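Local coordinates for protein MGS-M5 (Unidentified, PDB 4Q3N) that probably catalyses the NAD-dependent interconversion of L-lactate and pyruvate as a tetrameric, Rossmann-fold L-lactate dehydrogenase, at residues Gly145-Ile157 / Arg166-Glu180. Residues are numbered along the deposited sequence; the frame is centred on the assembly and turned at random. Where two conformers were deposited one is given.
Sequences GTSLDTARLRYEI and RNVHAYILGEHGDSE. With ACT (acetate ion), chain J.
His176 meets Asp149 edge-on: ND1 donates a hydrogen bond to the syn lone pair of OD2 (2.5 Å), close to the ring plane, while the carboxylate is turned 62° from the ring. With CG anti to its own backbone N (chi1 170°), the imidazole reaches over to the aspartate, and NE2 at its far edge donates to OXT of a bound acetate (3.0 Å). The pair is consistent with the catalytic Asp-His pair known from lactate dehydrogenases; the acetate, probably from the crystallisation liquor, may lie in the substrate pocket. A phenylalanine in place of His176 would probably leave the Asp149 carboxylate without its donor and the acetate without this anchor. Asp124 OD2 accepts the backbone N-H of His176, which probably steadies the loop carrying the ring.

Further along, Thr146 OG1 donates to Ile172 O (2.7 Å) from above the carbonyl plane. Thr150 OG1 accepts from Ile172 N (3.0 Å) and itself donates to Thr146 O, tying strand to helix start. At the other end, in the conformer given, Arg154 NE hydrogen-bonds to Val168 O (2.7 Å), and Ile157 CD1 packs on Val168 CG1 (3.7 Å). Between the Ile172 and Val168 contacts, Leu153 CD2 rests on Ala170 CB. Helix 147-161 thus lies along strand 168-173, with helix 206-227 touching Leu153 and strand 251-258 touching Thr146 and Thr150.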
loop_
_atom_site.group_PDB
_atom_site.type_symbol
_atom_site.label_atom_id
_atom_site.label_comp_id
_atom_site.label_asym_id
_atom_site.label_seq_id
_atom_site.Cartn_x
_atom_site.Cartn_y
_atom_site.Cartn_z
ATOM N N GLY A 145 -20.245 -0.094 16.649
ATOM C CA GLY A 145 -20.925 1.152 16.991
ATOM C C GLY A 145 -21.249 2.021 15.784
ATOM O O GLY A 145 -21.774 1.547 14.776
ATOM N N THR A 146 -20.941 3.302 15.878
ATOM C CA THR A 146 -21.336 4.245 14.827
ATOM C C THR A 146 -20.141 4.567 13.898
ATOM O O THR A 146 -20.100 5.611 13.236
ATOM C CB THR A 146 -21.881 5.538 15.459
ATOM O OG1 THR A 146 -20.971 5.951 16.480
ATOM C CG2 THR A 146 -23.295 5.302 16.125
ATOM N N SER A 147 -19.151 3.679 13.848
ATOM C CA SER A 147 -18.004 3.933 12.949
ATOM C C SER A 147 -18.471 4.024 11.487
ATOM O O SER A 147 -18.079 4.917 10.755
ATOM C CB SER A 147 -16.947 2.816 13.108
ATOM O OG SER A 147 -17.587 1.537 12.891
ATOM N N LEU A 148 -19.355 3.121 11.061
ATOM C CA LEU A 148 -19.884 3.179 9.687
ATOM C C LEU A 148 -20.836 4.366 9.484
ATOM O O LEU A 148 -20.827 5.011 8.422
ATOM C CB LEU A 148 -20.614 1.861 9.338
ATOM C CG LEU A 148 -21.402 1.814 8.014
ATOM C CD1 LEU A 148 -20.477 2.019 6.749
ATOM C CD2 LEU A 148 -22.248 0.555 7.923
ATOM N N ASP A 149 -21.693 4.637 10.462
ATOM C CA ASP A 149 -22.566 5.804 10.351
ATOM C C ASP A 149 -21.706 7.066 10.147
ATOM O O ASP A 149 -22.061 7.968 9.406
ATOM C CB ASP A 149 -23.451 5.973 11.603
ATOM C CG ASP A 149 -24.217 4.688 11.949
ATOM O OD1 ASP A 149 -25.258 4.476 11.358
ATOM O OD2 ASP A 149 -23.699 3.842 12.704
ATOM N N THR A 150 -20.606 7.109 10.855
ATOM C CA THR A 150 -19.660 8.234 10.780
ATOM C C THR A 150 -19.009 8.334 9.372
ATOM O O THR A 150 -18.926 9.432 8.779
ATOM C CB THR A 150 -18.581 8.094 11.870
ATOM O OG1 THR A 150 -19.210 8.301 13.171
ATOM C CG2 THR A 150 -17.438 9.152 11.657
ATOM N N ALA A 151 -18.609 7.198 8.813
ATOM C CA ALA A 151 -18.095 7.194 7.441
ATOM C C ALA A 151 -19.156 7.657 6.456
ATOM O O ALA A 151 -18.847 8.298 5.469
ATOM C CB ALA A 151 -17.596 5.790 7.036
ATOM N N ARG A 152 -20.415 7.284 6.684
ATOM C CA ARG A 152 -21.492 7.743 5.834
ATOM C C ARG A 152 -21.650 9.251 5.916
ATOM O O ARG A 152 -21.865 9.933 4.920
ATOM C CB ARG A 152 -22.827 7.057 6.243
ATOM C CG ARG A 152 -22.829 5.560 5.932
ATOM C CD ARG A 152 -24.152 4.875 6.389
ATOM N NE ARG A 152 -24.284 3.537 5.803
ATOM C CZ ARG A 152 -24.820 2.520 6.460
ATOM N NH1 ARG A 152 -25.259 2.662 7.737
ATOM N NH2 ARG A 152 -24.901 1.371 5.860
ATOM N N LEU A 153 -21.653 9.757 7.137
ATOM C CA LEU A 153 -21.719 11.208 7.368
ATOM C C LEU A 153 -20.594 11.958 6.616
ATOM O O LEU A 153 -20.837 12.959 5.942
ATOM C CB LEU A 153 -21.569 11.510 8.863
ATOM C CG LEU A 153 -21.482 12.976 9.297
ATOM C CD1 LEU A 153 -22.839 13.660 9.055
ATOM C CD2 LEU A 153 -21.121 13.084 10.771
ATOM N N ARG A 154 -19.361 11.477 6.754
ATOM C CA ARG A 154 -18.227 12.104 6.070
ATOM C C ARG A 154 -18.411 12.057 4.558
ATOM O O ARG A 154 -18.214 13.067 3.862
ATOM C CB ARG A 154 -16.918 11.417 6.476
ATOM C CG ARG A 154 -16.712 11.397 7.980
ATOM C CD ARG A 154 -15.556 10.490 8.339
ATOM N NE ARG A 154 -14.282 11.149 8.119
ATOM C CZ ARG A 154 -13.107 10.599 8.405
ATOM N NH1 ARG A 154 -13.052 9.384 8.937
ATOM N NH2 ARG A 154 -11.994 11.289 8.198
ATOM N N TYR A 155 -18.836 10.900 4.043
ATOM C CA TYR A 155 -19.164 10.811 2.620
ATOM C C TYR A 155 -20.204 11.844 2.207
ATOM O O TYR A 155 -20.038 12.544 1.195
ATOM C CB TYR A 155 -19.679 9.386 2.239
ATOM C CG TYR A 155 -20.258 9.351 0.825
ATOM C CD1 TYR A 155 -19.427 9.382 -0.318
ATOM C CD2 TYR A 155 -21.638 9.336 0.620
ATOM C CE1 TYR A 155 -19.993 9.381 -1.623
ATOM C CE2 TYR A 155 -22.190 9.310 -0.658
ATOM C CZ TYR A 155 -21.382 9.341 -1.761
ATOM O OH TYR A 155 -21.983 9.331 -2.991
ATOM N N GLU A 156 -21.289 11.976 2.974
ATOM C CA GLU A 156 -22.374 12.870 2.534
ATOM C C GLU A 156 -21.903 14.333 2.512
ATOM O O GLU A 156 -22.170 15.070 1.578
ATOM C CB GLU A 156 -23.609 12.754 3.444
ATOM C CG GLU A 156 -24.323 11.355 3.390
ATOM C CD GLU A 156 -24.934 11.039 2.024
ATOM O OE1 GLU A 156 -25.095 11.983 1.220
ATOM O OE2 GLU A 156 -25.256 9.837 1.770
ATOM N N ILE A 157 -21.255 14.742 3.588
ATOM C CA ILE A 157 -20.701 16.103 3.667
ATOM C C ILE A 157 -19.744 16.351 2.492
ATOM O O ILE A 157 -19.805 17.420 1.875
ATOM C CB ILE A 157 -19.988 16.318 5.003
ATOM C CG1 ILE A 157 -21.005 16.327 6.173
ATOM C CG2 ILE A 157 -19.187 17.601 5.017
ATOM C CD1 ILE A 157 -20.253 16.159 7.543
ATOM N N ARG A 166 -11.895 12.130 3.773
ATOM C CA ARG A 166 -10.941 11.810 4.872
ATOM C C ARG A 166 -10.481 13.099 5.572
ATOM O O ARG A 166 -9.873 13.048 6.626
ATOM C CB ARG A 166 -9.750 11.002 4.331
ATOM C CG ARG A 166 -10.233 9.603 3.825
ATOM C CD ARG A 166 -9.185 8.910 2.972
ATOM N NE ARG A 166 -8.676 9.767 1.904
ATOM C CZ ARG A 166 -7.717 9.398 1.074
ATOM N NH1 ARG A 166 -7.220 8.160 1.143
ATOM N NH2 ARG A 166 -7.300 10.245 0.155
ATOM N N ASN A 167 -10.820 14.257 5.008
ATOM C CA ASN A 167 -10.513 15.546 5.655
ATOM C C ASN A 167 -11.722 16.032 6.467
ATOM O O ASN A 167 -11.674 17.090 7.064
ATOM C CB ASN A 167 -10.202 16.648 4.618
ATOM C CG ASN A 167 -8.732 16.820 4.326
ATOM O OD1 ASN A 167 -7.830 16.531 5.142
ATOM N ND2 ASN A 167 -8.476 17.300 3.145
ATOM N N VAL A 168 -12.823 15.272 6.442
ATOM C CA VAL A 168 -14.044 15.679 7.126
ATOM C C VAL A 168 -14.081 15.046 8.490
ATOM O O VAL A 168 -14.107 13.838 8.600
ATOM C CB VAL A 168 -15.314 15.289 6.298
ATOM C CG1 VAL A 168 -16.610 15.628 7.099
ATOM C CG2 VAL A 168 -15.300 16.038 4.927
ATOM N N HIS A 169 -14.036 15.849 9.552
ATOM C CA HIS A 169 -13.863 15.268 10.884
ATOM C C HIS A 169 -15.093 15.552 11.722
ATOM O O HIS A 169 -15.177 16.601 12.360
ATOM C CB HIS A 169 -12.656 15.833 11.579
ATOM C CG HIS A 169 -11.426 15.760 10.739
ATOM N ND1 HIS A 169 -10.954 14.565 10.233
ATOM C CD2 HIS A 169 -10.581 16.726 10.301
ATOM C CE1 HIS A 169 -9.848 14.794 9.546
ATOM N NE2 HIS A 169 -9.612 16.095 9.556
ATOM N N ALA A 170 -16.025 14.611 11.719
ATOM C CA ALA A 170 -17.313 14.774 12.364
ATOM C C ALA A 170 -17.768 13.357 12.717
ATOM O O ALA A 170 -17.359 12.413 12.017
ATOM C CB ALA A 170 -18.315 15.453 11.408
ATOM N N TYR A 171 -18.561 13.221 13.790
ATOM C CA TYR A 171 -18.971 11.923 14.340
ATOM C C TYR A 171 -20.486 11.797 14.346
ATOM O O TYR A 171 -21.212 12.793 14.573
ATOM C CB TYR A 171 -18.495 11.713 15.785
ATOM C CG TYR A 171 -16.982 11.795 16.017
ATOM C CD1 TYR A 171 -16.079 11.052 15.257
ATOM C CD2 TYR A 171 -16.474 12.626 16.990
ATOM C CE1 TYR A 171 -14.693 11.155 15.471
ATOM C CE2 TYR A 171 -15.087 12.741 17.225
ATOM C CZ TYR A 171 -14.211 11.994 16.461
ATOM O OH TYR A 171 -12.869 12.132 16.695
ATOM N N ILE A 172 -20.942 10.573 14.130
ATOM C CA ILE A 172 -22.253 10.134 14.583
ATOM C C ILE A 172 -22.059 9.461 15.927
ATOM O O ILE A 172 -21.143 8.633 16.052
ATOM C CB ILE A 172 -22.886 9.133 13.609
ATOM C CG1 ILE A 172 -23.011 9.785 12.237
ATOM C CG2 ILE A 172 -24.267 8.597 14.173
ATOM C CD1 ILE A 172 -24.196 10.866 12.147
ATOM N N LEU A 173 -22.868 9.843 16.918
ATOM C CA LEU A 173 -22.792 9.290 18.262
ATOM C C LEU A 173 -24.070 8.576 18.650
ATOM O O LEU A 173 -25.156 8.805 18.061
ATOM C CB LEU A 173 -22.525 10.380 19.319
ATOM C CG LEU A 173 -21.234 11.182 18.986
ATOM C CD1 LEU A 173 -21.053 12.287 20.000
ATOM C CD2 LEU A 173 -20.044 10.264 18.976
ATOM N N GLY A 174 -23.964 7.807 19.734
ATOM C CA GLY A 174 -25.165 7.212 20.324
ATOM C C GLY A 174 -25.410 5.796 19.839
ATOM O O GLY A 174 -24.471 5.063 19.457
ATOM N N GLU A 175 -26.684 5.392 19.874
ATOM C CA GLU A 175 -27.087 4.066 19.425
ATOM C C GLU A 175 -26.837 3.935 17.929
ATOM O O GLU A 175 -27.166 4.839 17.182
ATOM C CB GLU A 175 -28.568 3.865 19.730
ATOM C CG GLU A 175 -29.131 2.585 19.176
ATOM C CD GLU A 175 -30.670 2.601 19.136
ATOM O OE1 GLU A 175 -31.287 3.683 18.975
ATOM O OE2 GLU A 175 -31.259 1.513 19.295
ATOM N N HIS A 176 -26.237 2.841 17.476
ATOM C CA HIS A 176 -26.195 2.544 16.036
ATOM C C HIS A 176 -27.628 2.091 15.647
ATOM O O HIS A 176 -27.948 0.921 15.708
ATOM C CB HIS A 176 -25.152 1.463 15.745
ATOM C CG HIS A 176 -25.180 0.901 14.350
ATOM N ND1 HIS A 176 -24.865 1.643 13.232
ATOM C CD2 HIS A 176 -25.403 -0.364 13.904
ATOM C CE1 HIS A 176 -24.925 0.876 12.158
ATOM N NE2 HIS A 176 -25.255 -0.348 12.537
ATOM N N GLY A 177 -28.478 3.031 15.253
ATOM C CA GLY A 177 -29.924 2.744 15.095
ATOM C C GLY A 177 -30.624 4.085 15.110
ATOM O O GLY A 177 -29.954 5.137 14.949
ATOM N N ASP A 178 -31.932 4.056 15.325
ATOM C CA ASP A 178 -32.817 5.205 15.089
ATOM C C ASP A 178 -32.520 6.403 15.981
ATOM O O ASP A 178 -32.858 7.522 15.615
ATOM C CB ASP A 178 -34.300 4.812 15.281
ATOM C CG ASP A 178 -34.793 3.766 14.254
ATOM O OD1 ASP A 178 -34.213 3.661 13.143
ATOM O OD2 ASP A 178 -35.776 3.048 14.569
ATOM N N SER A 179 -31.886 6.182 17.131
ATOM C CA SER A 179 -31.626 7.295 18.062
ATOM C C SER A 179 -30.199 7.884 17.944
ATOM O O SER A 179 -29.819 8.760 18.711
ATOM C CB SER A 179 -31.933 6.857 19.517
ATOM O OG SER A 179 -30.849 6.108 20.084
ATOM N N GLU A 180 -29.416 7.465 16.960
ATOM C CA GLU A 180 -28.124 8.121 16.731
ATOM C C GLU A 180 -28.279 9.585 16.359
ATOM O O GLU A 180 -29.314 10.018 15.917
ATOM C CB GLU A 180 -27.345 7.468 15.614
ATOM C CG GLU A 180 -28.018 7.691 14.251
ATOM C CD GLU A 180 -27.474 6.750 13.212
ATOM O OE1 GLU A 180 -26.724 5.837 13.611
ATOM O OE2 GLU A 180 -27.773 6.921 12.021
HETATM C C ACT J . -24.415 -3.042 9.466
HETATM O O ACT J . -23.834 -2.247 8.697
HETATM O OXT ACT J . -24.830 -2.591 10.596
HETATM C CH3 ACT J . -24.614 -4.458 8.972
#